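Long-range contacts in cellulose biosynthesis protein BcsG (PDB 5OLT), which is required for cellulose biosynthesis and is represented by its extramembrane, zinc-binding domain, a member of the alkaline phosphatase family: residues Leu61-Ile66 with Val262-His267; Thr46-Gln51 with Asp134-Leu139; Thr178-Phe183 with Asp221-Pro226. All blocks are in the same frame, centred on the assembly; numbering follows the deposited sequence.

Interaction 1: residues Leu61-Ile66 with Val262-His267. With ZN (zinc ion), chain B.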
ATOM      1  N   LEU A  61       9.049   6.032 -10.212  1.00 10.68           N
ATOM      2  CA  LEU A  61       8.318   5.442  -9.075  1.00  9.69           C
ATOM      3  C   LEU A  61       7.632   4.167  -9.547  1.00  9.66           C
ATOM      4  O   LEU A  61       6.950   4.173 -10.581  1.00 10.36           O
ATOM      5  CB  LEU A  61       7.263   6.431  -8.522  1.00 10.72           C
ATOM      6  CG  LEU A  61       6.310   5.823  -7.483  1.00 10.12           C
ATOM      7  CD1 LEU A  61       7.042   5.512  -6.190  1.00 11.80           C
ATOM      8  CD2 LEU A  61       5.152   6.759  -7.152  1.00 12.37           C
ATOM      9  N   LEU A  62       7.826   3.077  -8.810  1.00  9.48           N
ATOM     10  CA  LEU A  62       7.136   1.808  -9.173  1.00  8.90           C
ATOM     11  C   LEU A  62       6.409   1.335  -7.924  1.00  8.65           C
ATOM     12  O   LEU A  62       7.050   1.073  -6.902  1.00  9.29           O
ATOM     13  CB  LEU A  62       8.181   0.779  -9.620  1.00 10.43           C
ATOM     14  CG  LEU A  62       7.681  -0.635  -9.835  1.00 10.57           C
ATOM     15  CD1 LEU A  62       6.584  -0.712 -10.881  1.00 12.08           C
ATOM     16  CD2 LEU A  62       8.855  -1.536 -10.207  1.00 12.27           C
ATOM     17  N   VAL A  63       5.075   1.289  -7.986  1.00  9.33           N
ATOM     18  CA  VAL A  63       4.265   0.834  -6.851  1.00  9.10           C
ATOM     19  C   VAL A  63       3.803  -0.586  -7.154  1.00  9.30           C
ATOM     20  O   VAL A  63       3.139  -0.835  -8.178  1.00 11.09           O
ATOM     21  CB  VAL A  63       3.053   1.769  -6.630  1.00  9.72           C
ATOM     22  CG1 VAL A  63       2.148   1.250  -5.517  1.00 12.75           C
ATOM     23  CG2 VAL A  63       3.515   3.169  -6.319  1.00 12.01           C
ATOM     24  N   ILE A  64       4.179  -1.522  -6.278  1.00  9.67           N
ATOM     25  CA  ILE A  64       3.926  -2.946  -6.474  1.00  8.88           C
ATOM     26  C   ILE A  64       2.831  -3.327  -5.466  1.00  9.14           C
ATOM     27  O   ILE A  64       3.087  -3.406  -4.251  1.00  9.96           O
ATOM     28  CB  ILE A  64       5.239  -3.752  -6.232  1.00  9.46           C
ATOM     29  CG1 ILE A  64       6.296  -3.341  -7.276  1.00 10.57           C
ATOM     30  CG2 ILE A  64       4.965  -5.253  -6.259  1.00 11.11           C
ATOM     31  CD1 ILE A  64       7.626  -4.031  -7.097  1.00 10.89           C
ATOM     32  N   ASN A  65       1.592  -3.518  -5.956  1.00  9.24           N
ATOM     33  CA  ASN A  65       0.420  -3.694  -5.118  1.00  9.02           C
ATOM     34  C   ASN A  65       0.004  -5.161  -5.198  1.00  8.48           C
ATOM     35  O   ASN A  65      -0.383  -5.649  -6.255  1.00  9.34           O
ATOM     36  CB  ASN A  65      -0.661  -2.727  -5.648  1.00 10.19           C
ATOM     37  CG  ASN A  65      -1.925  -2.737  -4.838  1.00 10.37           C
ATOM     38  OD1 ASN A  65      -1.910  -2.685  -3.583  1.00 13.18           O
ATOM     39  ND2 ASN A  65      -3.043  -2.761  -5.537  1.00  8.19           N
ATOM     40  N   ILE A  66       0.165  -5.871  -4.084  1.00  9.16           N
ATOM     41  CA  ILE A  66       0.085  -7.337  -4.082  1.00  9.02           C
ATOM     42  C   ILE A  66      -1.181  -7.814  -3.404  1.00  9.26           C
ATOM     43  O   ILE A  66      -1.413  -7.510  -2.230  1.00  9.77           O
ATOM     44  CB  ILE A  66       1.305  -7.948  -3.350  1.00  9.12           C
ATOM     45  CG1 ILE A  66       2.618  -7.501  -4.023  1.00  9.95           C
ATOM     46  CG2 ILE A  66       1.192  -9.485  -3.271  1.00 10.67           C
ATOM     47  CD1 ILE A  66       3.864  -7.846  -3.228  1.00 11.03           C
ATOM     48  N   VAL A 262       7.927   0.977  -4.136  1.00  8.86           N
ATOM     49  CA  VAL A 262       7.044   0.858  -2.977  1.00  9.42           C
ATOM     50  C   VAL A 262       6.295  -0.455  -3.118  1.00 10.25           C
ATOM     51  O   VAL A 262       5.630  -0.664  -4.140  1.00 11.87           O
ATOM     52  CB  VAL A 262       6.029   2.007  -2.904  1.00 10.84           C
ATOM     53  CG1 VAL A 262       5.112   1.801  -1.689  1.00 14.63           C
ATOM     54  CG2 VAL A 262       6.773   3.335  -2.842  1.00 11.93           C
ATOM     55  N   VAL A 263       6.423  -1.335  -2.129  1.00  8.93           N
ATOM     56  CA  VAL A 263       5.667  -2.572  -2.116  1.00  9.53           C
ATOM     57  C   VAL A 263       4.559  -2.377  -1.093  1.00 10.72           C
ATOM     58  O   VAL A 263       4.857  -2.098   0.079  1.00 11.70           O
ATOM     59  CB  VAL A 263       6.562  -3.759  -1.704  1.00 10.29           C
ATOM     60  CG1 VAL A 263       5.703  -5.017  -1.478  1.00 13.42           C
ATOM     61  CG2 VAL A 263       7.585  -3.981  -2.789  1.00 12.58           C
ATOM     62  N   VAL A 264       3.293  -2.534  -1.488  0.70 10.31           N
ATOM     63  CA  VAL A 264       2.182  -2.332  -0.537  0.70 10.98           C
ATOM     64  C   VAL A 264       1.068  -3.299  -0.889  0.70 10.27           C
ATOM     65  O   VAL A 264       0.429  -3.196  -1.956  0.70 10.77           O
ATOM     66  CB  VAL A 264       1.707  -0.868  -0.530  0.70 12.21           C
ATOM     67  CG1 VAL A 264       1.512  -0.358  -1.950  0.70 14.02           C
ATOM     68  CG2 VAL A 264       0.484  -0.619   0.366  0.70 13.46           C
ATOM     69  N   PRO A 265       0.895  -4.303  -0.053  1.00  9.55           N
ATOM     70  CA  PRO A 265      -0.186  -5.277  -0.322  1.00  9.03           C
ATOM     71  C   PRO A 265      -1.561  -4.647  -0.177  1.00  9.42           C
ATOM     72  O   PRO A 265      -1.747  -3.664   0.540  1.00 10.23           O
ATOM     73  CB  PRO A 265       0.009  -6.346   0.741  1.00 10.65           C
ATOM     74  CG  PRO A 265       1.455  -6.190   1.140  1.00 11.91           C
ATOM     75  CD  PRO A 265       1.729  -4.716   1.091  1.00 10.77           C
ATOM     76  N   GLU A 266      -2.511  -5.236  -0.897  1.00  8.89           N
ATOM     77  CA  GLU A 266      -3.909  -4.775  -0.820  1.00  8.82           C
ATOM     78  C   GLU A 266      -4.566  -5.144   0.497  1.00  9.51           C
ATOM     79  O   GLU A 266      -5.383  -4.380   1.027  1.00  9.45           O
ATOM     80  CB  GLU A 266      -4.740  -5.519  -1.864  1.00  9.38           C
ATOM     81  CG  GLU A 266      -4.398  -5.345  -3.338  1.00 10.21           C
ATOM     82  CD  GLU A 266      -5.204  -6.328  -4.161  1.00 10.47           C
ATOM     83  OE1 GLU A 266      -6.030  -7.049  -3.546  1.00 12.42           O
ATOM     84  OE2 GLU A 266      -5.014  -6.396  -5.383  1.00 13.14           O
ATOM     85  N   HIS A 267      -4.293  -6.371   0.967  1.00  8.45           N
ATOM     86  CA  HIS A 267      -5.001  -7.018   2.103  1.00  9.03           C
ATOM     87  C   HIS A 267      -4.447  -8.425   2.155  1.00  8.59           C
ATOM     88  O   HIS A 267      -3.858  -8.910   1.157  1.00  8.95           O
ATOM     89  CB  HIS A 267      -6.556  -7.118   1.837  1.00  9.56           C
ATOM     90  CG  HIS A 267      -6.893  -7.909   0.601  1.00  9.68           C
ATOM     91  ND1 HIS A 267      -6.881  -9.290   0.579  1.00  9.95           N
ATOM     92  CD2 HIS A 267      -7.149  -7.507  -0.668  1.00 10.54           C
ATOM     93  CE1 HIS A 267      -7.089  -9.709  -0.666  1.00 10.31           C
ATOM     94  NE2 HIS A 267      -7.278  -8.648  -1.441  1.00 10.26           N
TER
HETATM   95 ZN    ZN B 601      -6.925  -8.740  -3.499  0.75 12.46          ZN
HETATM   96  O   HOH W   1      -8.738 -10.457  -3.620  1.00 32.28           O
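Ile-66 keeps CG1 beside its own backbone N (chi1 -58°) and runs extended beyond it, which carries CD1 across to Val-263 CG1, 3.8 Å away; Val-263 meets it by setting that methyl anti to its N. The two strands are parallel neighbours in the middle of the mixed sheet of this alkaline-phosphatase-family domain. Three sound backbone bonds lace them: Val-262 N to Leu-62 O, Val-264 N to Ile-64 O, and Ile-64 N to Val-262 O. In the last of these Ile-64 N lies 2.7 Å from Val-262 O, and the bond is nearly straight (173°). On the other face Leu-61 CD1 meets Val-262 CG2 at 4.0 Å, and Val-63 touches Leu-109 of helix 102-110. Past Val-264 the lacing slackens, for the bond from Ile-66 N to Val-264 O is weak. Glu-266 N then reaches Ile-66 O at 2.9 Å from above the carbonyl plane. This last bond ties down the chain just where it supplies two zinc ligands, which Cys-67 and Ser-102 join. Asn-215 ND2 donates to Glu-266 OE2 and so helps fix the turn of the carboxylate, while the zinc is bound by Glu-266 OE1 at 1.9 Å and by His-267 NE2 at 2.1 Å.

Interaction 2: residues Thr46-Gln51 with Asp134-Leu139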
ATOM      1  N   THR A  46      -1.399  15.325   1.693  0.70 15.37           N
ATOM      2  CA  THR A  46      -0.017  15.592   1.328  0.70 15.34           C
ATOM      3  C   THR A  46      -0.019  16.806   0.429  0.70 16.63           C
ATOM      4  O   THR A  46      -0.738  16.883  -0.544  0.70 21.44           O
ATOM      5  CB  THR A  46       0.539  14.415   0.543  0.70 16.89           C
ATOM      6  OG1 THR A  46       0.282  13.240   1.292  0.70 16.13           O
ATOM      7  CG2 THR A  46       2.022  14.587   0.312  0.70 17.62           C
ATOM      8  N   THR A  47       0.821  17.763   0.724  1.00 17.30           N
ATOM      9  CA  THR A  47       0.923  18.869  -0.254  1.00 19.84           C
ATOM     10  C   THR A  47       2.095  18.641  -1.197  1.00 16.23           C
ATOM     11  O   THR A  47       3.240  18.552  -0.749  1.00 19.03           O
ATOM     12  CB  THR A  47       1.013  20.230   0.427  1.00 24.76           C
ATOM     13  OG1 THR A  47      -0.191  20.415   1.181  1.00 30.80           O
ATOM     14  CG2 THR A  47       1.102  21.341  -0.599  1.00 28.42           C
ATOM     15  N   PHE A  48       1.769  18.463  -2.474  1.00 17.06           N
ATOM     16  CA  PHE A  48       2.775  18.452  -3.547  1.00 17.43           C
ATOM     17  C   PHE A  48       3.187  19.869  -3.936  1.00 20.74           C
ATOM     18  O   PHE A  48       2.384  20.803  -3.825  1.00 22.69           O
ATOM     19  CB  PHE A  48       2.272  17.654  -4.743  1.00 18.70           C
ATOM     20  CG  PHE A  48       2.358  16.172  -4.534  1.00 16.88           C
ATOM     21  CD1 PHE A  48       1.395  15.499  -3.764  1.00 16.83           C
ATOM     22  CD2 PHE A  48       3.422  15.445  -5.077  1.00 16.76           C
ATOM     23  CE1 PHE A  48       1.511  14.145  -3.548  1.00 18.47           C
ATOM     24  CE2 PHE A  48       3.551  14.090  -4.843  1.00 18.12           C
ATOM     25  CZ  PHE A  48       2.575  13.419  -4.092  1.00 18.42           C
ATOM     26  N   PRO A  49       4.443  20.045  -4.384  1.00 20.45           N
ATOM     27  CA  PRO A  49       4.832  21.383  -4.872  1.00 22.66           C
ATOM     28  C   PRO A  49       4.057  21.765  -6.130  1.00 25.14           C
ATOM     29  O   PRO A  49       3.596  20.883  -6.876  1.00 23.30           O
ATOM     30  CB  PRO A  49       6.306  21.206  -5.239  1.00 22.79           C
ATOM     31  CG  PRO A  49       6.472  19.731  -5.460  1.00 21.54           C
ATOM     32  CD  PRO A  49       5.554  19.082  -4.456  1.00 20.42           C
ATOM     33  N   ALA A  50       3.943  23.084  -6.361  1.00 27.19           N
ATOM     34  CA  ALA A  50       3.290  23.627  -7.537  1.00 31.88           C
ATOM     35  C   ALA A  50       3.971  23.188  -8.844  1.00 28.49           C
ATOM     36  O   ALA A  50       3.305  22.859  -9.827  1.00 33.00           O
ATOM     37  CB  ALA A  50       3.235  25.151  -7.430  1.00 33.67           C
ATOM     38  N   GLN A  51       5.300  23.156  -8.841  1.00 29.15           N
ATOM     39  CA  GLN A  51       6.066  22.628  -9.983  1.00 28.93           C
ATOM     40  C   GLN A  51       7.382  22.139  -9.401  1.00 25.50           C
ATOM     41  O   GLN A  51       7.729  22.479  -8.265  1.00 26.29           O
ATOM     42  CB  GLN A  51       6.283  23.675 -11.117  1.00 32.88           C
ATOM     43  CG  GLN A  51       7.188  24.849 -10.758  1.00 41.49           C
ATOM     44  CD  GLN A  51       6.646  25.707  -9.622  1.00 44.43           C
ATOM     45  OE1 GLN A  51       5.519  26.206  -9.676  1.00 48.00           O
ATOM     46  NE2 GLN A  51       7.447  25.869  -8.580  1.00 48.58           N
ATOM     47  N   ASP A 134      -2.145  11.307 -10.147  1.00 13.59           N
ATOM     48  CA  ASP A 134      -2.468  12.580 -10.816  0.70 14.44           C
ATOM     49  C   ASP A 134      -1.566  13.693 -10.344  1.00 13.72           C
ATOM     50  O   ASP A 134      -1.144  14.535 -11.145  1.00 15.69           O
ATOM     51  CB  ASP A 134      -3.915  12.941 -10.557  0.70 15.82           C
ATOM     52  CG  ASP A 134      -4.861  12.158 -11.425  0.70 20.56           C
ATOM     53  OD1 ASP A 134      -4.414  11.530 -12.427  0.70 25.13           O
ATOM     54  OD2 ASP A 134      -6.074  12.179 -11.110  0.70 23.13           O
ATOM     55  N   ASN A 135      -1.261  13.701  -9.047  1.00 12.83           N
ATOM     56  CA  ASN A 135      -0.312  14.658  -8.490  1.00 12.90           C
ATOM     57  C   ASN A 135       1.028  14.496  -9.202  1.00 12.76           C
ATOM     58  O   ASN A 135       1.675  15.492  -9.541  1.00 15.14           O
ATOM     59  CB  ASN A 135      -0.154  14.454  -6.972  1.00 12.94           C
ATOM     60  CG  ASN A 135      -1.418  14.842  -6.198  1.00 13.83           C
ATOM     61  OD1 ASN A 135      -2.161  15.750  -6.609  1.00 17.48           O
ATOM     62  ND2 ASN A 135      -1.675  14.168  -5.098  1.00 13.66           N
ATOM     63  N   LEU A 136       1.445  13.249  -9.437  1.00 12.06           N
ATOM     64  CA  LEU A 136       2.707  13.042 -10.142  1.00 12.54           C
ATOM     65  C   LEU A 136       2.619  13.393 -11.620  1.00 13.62           C
ATOM     66  O   LEU A 136       3.560  14.006 -12.174  1.00 13.98           O
ATOM     67  CB  LEU A 136       3.159  11.597  -9.938  1.00 12.46           C
ATOM     68  CG  LEU A 136       3.508  11.302  -8.482  1.00 12.07           C
ATOM     69  CD1 LEU A 136       3.671   9.790  -8.341  1.00 13.85           C
ATOM     70  CD2 LEU A 136       4.770  12.055  -8.017  1.00 14.16           C
ATOM     71  N   ALA A 137       1.476  13.082 -12.256  1.00 14.69           N
ATOM     72  CA  ALA A 137       1.312  13.412 -13.689  1.00 14.51           C
ATOM     73  C   ALA A 137       1.440  14.915 -13.904  1.00 16.21           C
ATOM     74  O   ALA A 137       2.066  15.352 -14.885  1.00 18.77           O
ATOM     75  CB  ALA A 137      -0.015  12.931 -14.228  1.00 14.66           C
ATOM     76  N   LYS A 138       0.878  15.694 -12.978  0.50 17.25           N
ATOM     77  CA  LYS A 138       0.919  17.165 -13.008  0.50 19.64           C
ATOM     78  C   LYS A 138       2.350  17.690 -13.001  0.50 19.91           C
ATOM     79  O   LYS A 138       2.643  18.736 -13.602  0.50 24.27           O
ATOM     80  CB  LYS A 138       0.144  17.740 -11.808  0.50 21.83           C
ATOM     81  CG  LYS A 138      -1.356  17.834 -12.025  0.50 24.50           C
ATOM     82  CD  LYS A 138      -2.157  17.978 -10.739  0.50 26.54           C
ATOM     83  CE  LYS A 138      -1.540  18.947  -9.741  0.50 27.86           C
ATOM     84  NZ  LYS A 138      -2.509  19.273  -8.650  0.50 34.46           N
ATOM     85  N   LEU A 139       3.238  16.942 -12.338  1.00 17.39           N
ATOM     86  CA  LEU A 139       4.648  17.306 -12.180  1.00 16.86           C
ATOM     87  C   LEU A 139       5.548  16.671 -13.234  1.00 17.67           C
ATOM     88  O   LEU A 139       6.782  16.722 -13.089  1.00 22.43           O
ATOM     89  CB  LEU A 139       5.131  16.921 -10.780  1.00 17.36           C
ATOM     90  CG  LEU A 139       4.518  17.717  -9.627  1.00 17.14           C
ATOM     91  CD1 LEU A 139       4.844  17.029  -8.304  1.00 20.44           C
ATOM     92  CD2 LEU A 139       4.997  19.157  -9.599  1.00 18.59           C
TER
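Asn-135 ND2 sits between two neighbours: it gives a hydrogen bond to the backbone oxygen of Glu-129, and it lies 3.5 Å from Phe-48 CE1 across the contact. With its polar end tied in this way, the side chain can turn its apolar part to the aromatic ring. Asn-135 CB stands 3.8 Å from the centroid of the Phe-48 ring and only 13° off the ring normal, a CH-pi contact almost over the middle of one face. The amide does not lie flat on the ring; the two planes are 33° apart.

Phe-48 gets there by turning CG away from its carbonyl carbon (chi1 -77°), which drops the ring out of the extended chain and onto the helix. Two leucine methyls approach obliquely, at the neighbouring ring atoms CE2 and CD2. Leu-136 CD2 comes to 4.0 Å from Phe-48 CE2, and Leu-139 CD1 to 3.9 Å from Phe-48 CD2. The other methyl of Leu-139 serves the backbone further on: CD2 lies 3.5 Å from Pro-49 O and 3.7 Å from Gln-51 CA, while CD1 also touches the Pro-49 ring. The loop thus runs past both methyls of Leu-139 on its way from Phe-48 to Gln-51.

Nothing polar joins the two segments directly, so the fit depends on shape and apolar contact. Beyond them, Ser-322 and Val-326 of helix 318-328 also touch the Phe-48 ring, as does Ser-113, next in sequence to Cys-114 of the disulfide with Cys-130. This is plain packing, partly buried, near the periphery: an aromatic residue of the irregular connection from helix 27-42 to strand 60-66 seats against helix 132-138 and Leu-139 just after it, where the chain leads into edge strand 142-147 of the domain's main mixed sheet.

Interaction 3: residues Thr178-Phe183 with Asp221-Pro226; sequences TALLSF and DGNHFP
Phe-183 and Asn-223 lie side by side and point the same way, the ring and the amide turned only 19° from one another. Asn-223 OD1 is therefore at the edge of the ring, 3.3 Å from Phe-183 CD1, and the same oxygen accepts Phe-183 N at 3.2 Å, with the donor in the carbonyl plane but the bond somewhat bent (141°). The far end of the amide is held too, since Asn-223 ND2 gives a hydrogen bond to Pro-218 O; both ends together fix its rotation. Phe-183 in turn stacks on His-220 and meets Phe-153 edge-to-face, and its side chain comes within about 8 Å of the zinc ion (nearest atoms).

Between Leu-181 and His-224 the backbones form a single antiparallel bridge, a hydrogen-bonded pair: Leu-181 N to His-224 O is 2.8 Å and His-224 N to Leu-181 O is 2.9 Å. It fastens the loop to the end of strand 178-181, whose other edge pairs with strand 187-189 through a classic beta bulge, Ala-179 and Leu-180 facing Val-188. His-224 places CG between its backbone N and carbonyl carbon (chi1 52°), folding the imidazole back so that one face lies over Leu-181 O, offset toward the rim. A weak bond from ND1 to Gly-222 O, in the ring plane, may help hold that turn.

Leu-180 crosses Asn-223 at about a right angle, its CD1 meeting Asn-223 CB at 4.1 Å, and sends CD2 to Phe-225 CD1 at 3.7 Å. That ring turns its edge to the backbone, with Ala-179 O lying 3.6 Å from Phe-225 CD1.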
ATOM      1  N   THR A 178       3.079 -17.471 -18.847  1.00 14.73           N
ATOM      2  CA  THR A 178       2.062 -17.696 -17.830  1.00 14.50           C
ATOM      3  C   THR A 178       2.676 -18.467 -16.665  1.00 13.91           C
ATOM      4  O   THR A 178       3.309 -19.533 -16.845  1.00 17.64           O
ATOM      5  CB  THR A 178       0.916 -18.493 -18.458  1.00 16.75           C
ATOM      6  OG1 THR A 178       0.256 -17.643 -19.395  1.00 19.12           O
ATOM      7  CG2 THR A 178      -0.115 -18.925 -17.426  1.00 16.90           C
ATOM      8  N   ALA A 179       2.531 -17.923 -15.458  1.00 12.16           N
ATOM      9  CA  ALA A 179       3.005 -18.592 -14.247  1.00 11.93           C
ATOM     10  C   ALA A 179       1.931 -19.470 -13.600  1.00 10.60           C
ATOM     11  O   ALA A 179       2.251 -20.571 -13.070  1.00 13.08           O
ATOM     12  CB  ALA A 179       3.459 -17.544 -13.279  1.00 13.33           C
ATOM     13  N   LEU A 180       0.692 -18.981 -13.603  1.00 11.05           N
ATOM     14  CA  LEU A 180      -0.439 -19.634 -12.953  1.00 10.95           C
ATOM     15  C   LEU A 180      -1.668 -19.420 -13.811  1.00 11.73           C
ATOM     16  O   LEU A 180      -1.750 -18.482 -14.581  1.00 13.29           O
ATOM     17  CB  LEU A 180      -0.724 -19.036 -11.552  1.00 11.28           C
ATOM     18  CG  LEU A 180       0.404 -19.205 -10.513  1.00 11.17           C
ATOM     19  CD1 LEU A 180       0.256 -18.158  -9.409  1.00 12.47           C
ATOM     20  CD2 LEU A 180       0.394 -20.615  -9.935  1.00 12.95           C
ATOM     21  N   LEU A 181      -2.653 -20.289 -13.626  1.00 12.29           N
ATOM     22  CA  LEU A 181      -4.018 -19.990 -14.057  1.00 13.95           C
ATOM     23  C   LEU A 181      -4.849 -19.590 -12.872  1.00 14.24           C
ATOM     24  O   LEU A 181      -4.743 -20.192 -11.784  1.00 15.71           O
ATOM     25  CB  LEU A 181      -4.632 -21.156 -14.830  1.00 15.86           C
ATOM     26  CG  LEU A 181      -3.888 -21.403 -16.147  1.00 16.57           C
ATOM     27  CD1 LEU A 181      -4.516 -22.631 -16.832  1.00 21.56           C
ATOM     28  CD2 LEU A 181      -3.832 -20.198 -17.112  1.00 18.46           C
ATOM     29  N   SER A 182      -5.670 -18.562 -13.075  1.00 18.21           N
ATOM     30  CA  SER A 182      -6.289 -17.931 -11.957  1.00 21.45           C
ATOM     31  C   SER A 182      -7.517 -18.700 -11.637  1.00 25.26           C
ATOM     32  O   SER A 182      -7.937 -19.596 -12.378  1.00 23.28           O
ATOM     33  CB  SER A 182      -6.565 -16.433 -12.183  1.00 27.31           C
ATOM     34  OG  SER A 182      -7.586 -16.270 -13.136  1.00 29.97           O
ATOM     35  N   PHE A 183      -8.023 -18.398 -10.450  1.00 29.57           N
ATOM     36  CA  PHE A 183      -9.295 -18.906  -9.951  1.00 30.09           C
ATOM     37  C   PHE A 183     -10.457 -18.688 -10.943  1.00 30.31           C
ATOM     38  O   PHE A 183     -11.450 -19.404 -10.865  1.00 35.28           O
ATOM     39  CB  PHE A 183      -9.589 -18.237  -8.599  1.00 31.56           C
ATOM     40  CG  PHE A 183      -9.539 -16.734  -8.655  1.00 32.18           C
ATOM     41  CD1 PHE A 183      -8.300 -16.050  -8.604  1.00 30.50           C
ATOM     42  CD2 PHE A 183     -10.715 -15.993  -8.786  1.00 32.89           C
ATOM     43  CE1 PHE A 183      -8.253 -14.659  -8.697  1.00 36.24           C
ATOM     44  CE2 PHE A 183     -10.671 -14.608  -8.857  1.00 34.33           C
ATOM     45  CZ  PHE A 183      -9.439 -13.936  -8.810  1.00 33.26           C
ATOM     46  N   ASP A 221      -6.381 -16.763  -3.672  1.00 12.83           N
ATOM     47  CA  ASP A 221      -6.900 -18.117  -3.532  1.00 15.14           C
ATOM     48  C   ASP A 221      -7.362 -18.690  -4.899  1.00 14.91           C
ATOM     49  O   ASP A 221      -7.851 -17.960  -5.772  1.00 16.75           O
ATOM     50  CB  ASP A 221      -8.058 -18.128  -2.523  1.00 19.53           C
ATOM     51  CG  ASP A 221      -8.257 -19.495  -1.885  1.00 26.76           C
ATOM     52  OD1 ASP A 221      -7.474 -20.464  -2.173  1.00 29.66           O
ATOM     53  OD2 ASP A 221      -9.212 -19.586  -1.084  1.00 31.87           O
ATOM     54  N   GLY A 222      -7.169 -19.988  -5.074  1.00 15.10           N
ATOM     55  CA  GLY A 222      -7.686 -20.662  -6.256  1.00 15.63           C
ATOM     56  C   GLY A 222      -6.759 -20.709  -7.449  1.00 17.51           C
ATOM     57  O   GLY A 222      -7.103 -21.303  -8.455  1.00 20.15           O
ATOM     58  N   ASN A 223      -5.599 -20.056  -7.371  1.00 14.83           N
ATOM     59  CA  ASN A 223      -4.642 -20.082  -8.475  1.00 12.89           C
ATOM     60  C   ASN A 223      -3.910 -21.399  -8.495  1.00 12.91           C
ATOM     61  O   ASN A 223      -3.562 -21.963  -7.453  1.00 16.21           O
ATOM     62  CB  ASN A 223      -3.612 -18.975  -8.326  1.00 13.21           C
ATOM     63  CG  ASN A 223      -4.199 -17.594  -8.567  1.00 14.70           C
ATOM     64  OD1 ASN A 223      -5.343 -17.443  -9.039  1.00 18.48           O
ATOM     65  ND2 ASN A 223      -3.430 -16.576  -8.233  1.00 14.86           N
ATOM     66  N   HIS A 224      -3.661 -21.900  -9.700  1.00 12.49           N
ATOM     67  CA  HIS A 224      -2.986 -23.192  -9.859  1.00 12.78           C
ATOM     68  C   HIS A 224      -1.961 -23.179 -10.980  1.00 11.57           C
ATOM     69  O   HIS A 224      -2.038 -22.364 -11.879  1.00 13.40           O
ATOM     70  CB  HIS A 224      -4.006 -24.293 -10.092  1.00 18.39           C
ATOM     71  CG  HIS A 224      -4.973 -24.010 -11.190  1.00 20.97           C
ATOM     72  ND1 HIS A 224      -6.119 -23.258 -10.999  1.00 23.11           N
ATOM     73  CD2 HIS A 224      -4.967 -24.364 -12.503  1.00 23.09           C
ATOM     74  CE1 HIS A 224      -6.779 -23.167 -12.150  1.00 24.97           C
ATOM     75  NE2 HIS A 224      -6.100 -23.821 -13.077  1.00 25.95           N
ATOM     76  N   PHE A 225      -0.966 -24.061 -10.897  1.00 11.15           N
ATOM     77  CA  PHE A 225      -0.051 -24.234 -12.025  1.00 13.05           C
ATOM     78  C   PHE A 225      -0.834 -24.814 -13.217  1.00 13.53           C
ATOM     79  O   PHE A 225      -1.785 -25.566 -13.007  1.00 15.00           O
ATOM     80  CB  PHE A 225       1.108 -25.142 -11.653  1.00 13.58           C
ATOM     81  CG  PHE A 225       2.014 -24.549 -10.626  1.00 13.48           C
ATOM     82  CD1 PHE A 225       2.702 -23.362 -10.880  1.00 13.97           C
ATOM     83  CD2 PHE A 225       2.164 -25.163  -9.378  1.00 15.04           C
ATOM     84  CE1 PHE A 225       3.541 -22.815  -9.904  1.00 14.97           C
ATOM     85  CE2 PHE A 225       3.003 -24.623  -8.411  1.00 15.83           C
ATOM     86  CZ  PHE A 225       3.674 -23.439  -8.671  1.00 15.36           C
ATOM     87  N   PRO A 226      -0.475 -24.417 -14.459  1.00 14.39           N
ATOM     88  CA  PRO A 226      -1.261 -24.891 -15.611  1.00 15.50           C
ATOM     89  C   PRO A 226      -1.276 -26.403 -15.620  1.00 14.96           C
ATOM     90  O   PRO A 226      -0.256 -27.049 -15.421  1.00 15.79           O
ATOM     91  CB  PRO A 226      -0.487 -24.331 -16.805  1.00 17.93           C
ATOM     92  CG  PRO A 226       0.139 -23.069 -16.271  1.00 18.32           C
ATOM     93  CD  PRO A 226       0.525 -23.395 -14.848  1.00 15.90           C
TER

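Interaction 1 lies near the middle of the domain, where two central strands of the main sheet end at the zinc site. Interactions 2 and 3 sit on opposite sides of the chain's centre, each with its own centre about 20 Å from that of interaction 1 and about 38 Å from the other. Leu-61 CD2 packs on Leu-136 CD1 at 3.6 Å, so helix 132-138 joins interaction 2 to the sheet. Interactions 1 and 3 do not touch; their nearest atoms are about 8 Å apart, and Phe-183 of interaction 3 lies on the zinc side. Along the chain, interactions 1 and 2 interleave, and interaction 2 closes before interaction 3 opens, nested within the loop that interaction 1 closes; distant sequence is thereby gathered into one compact metal-binding domain.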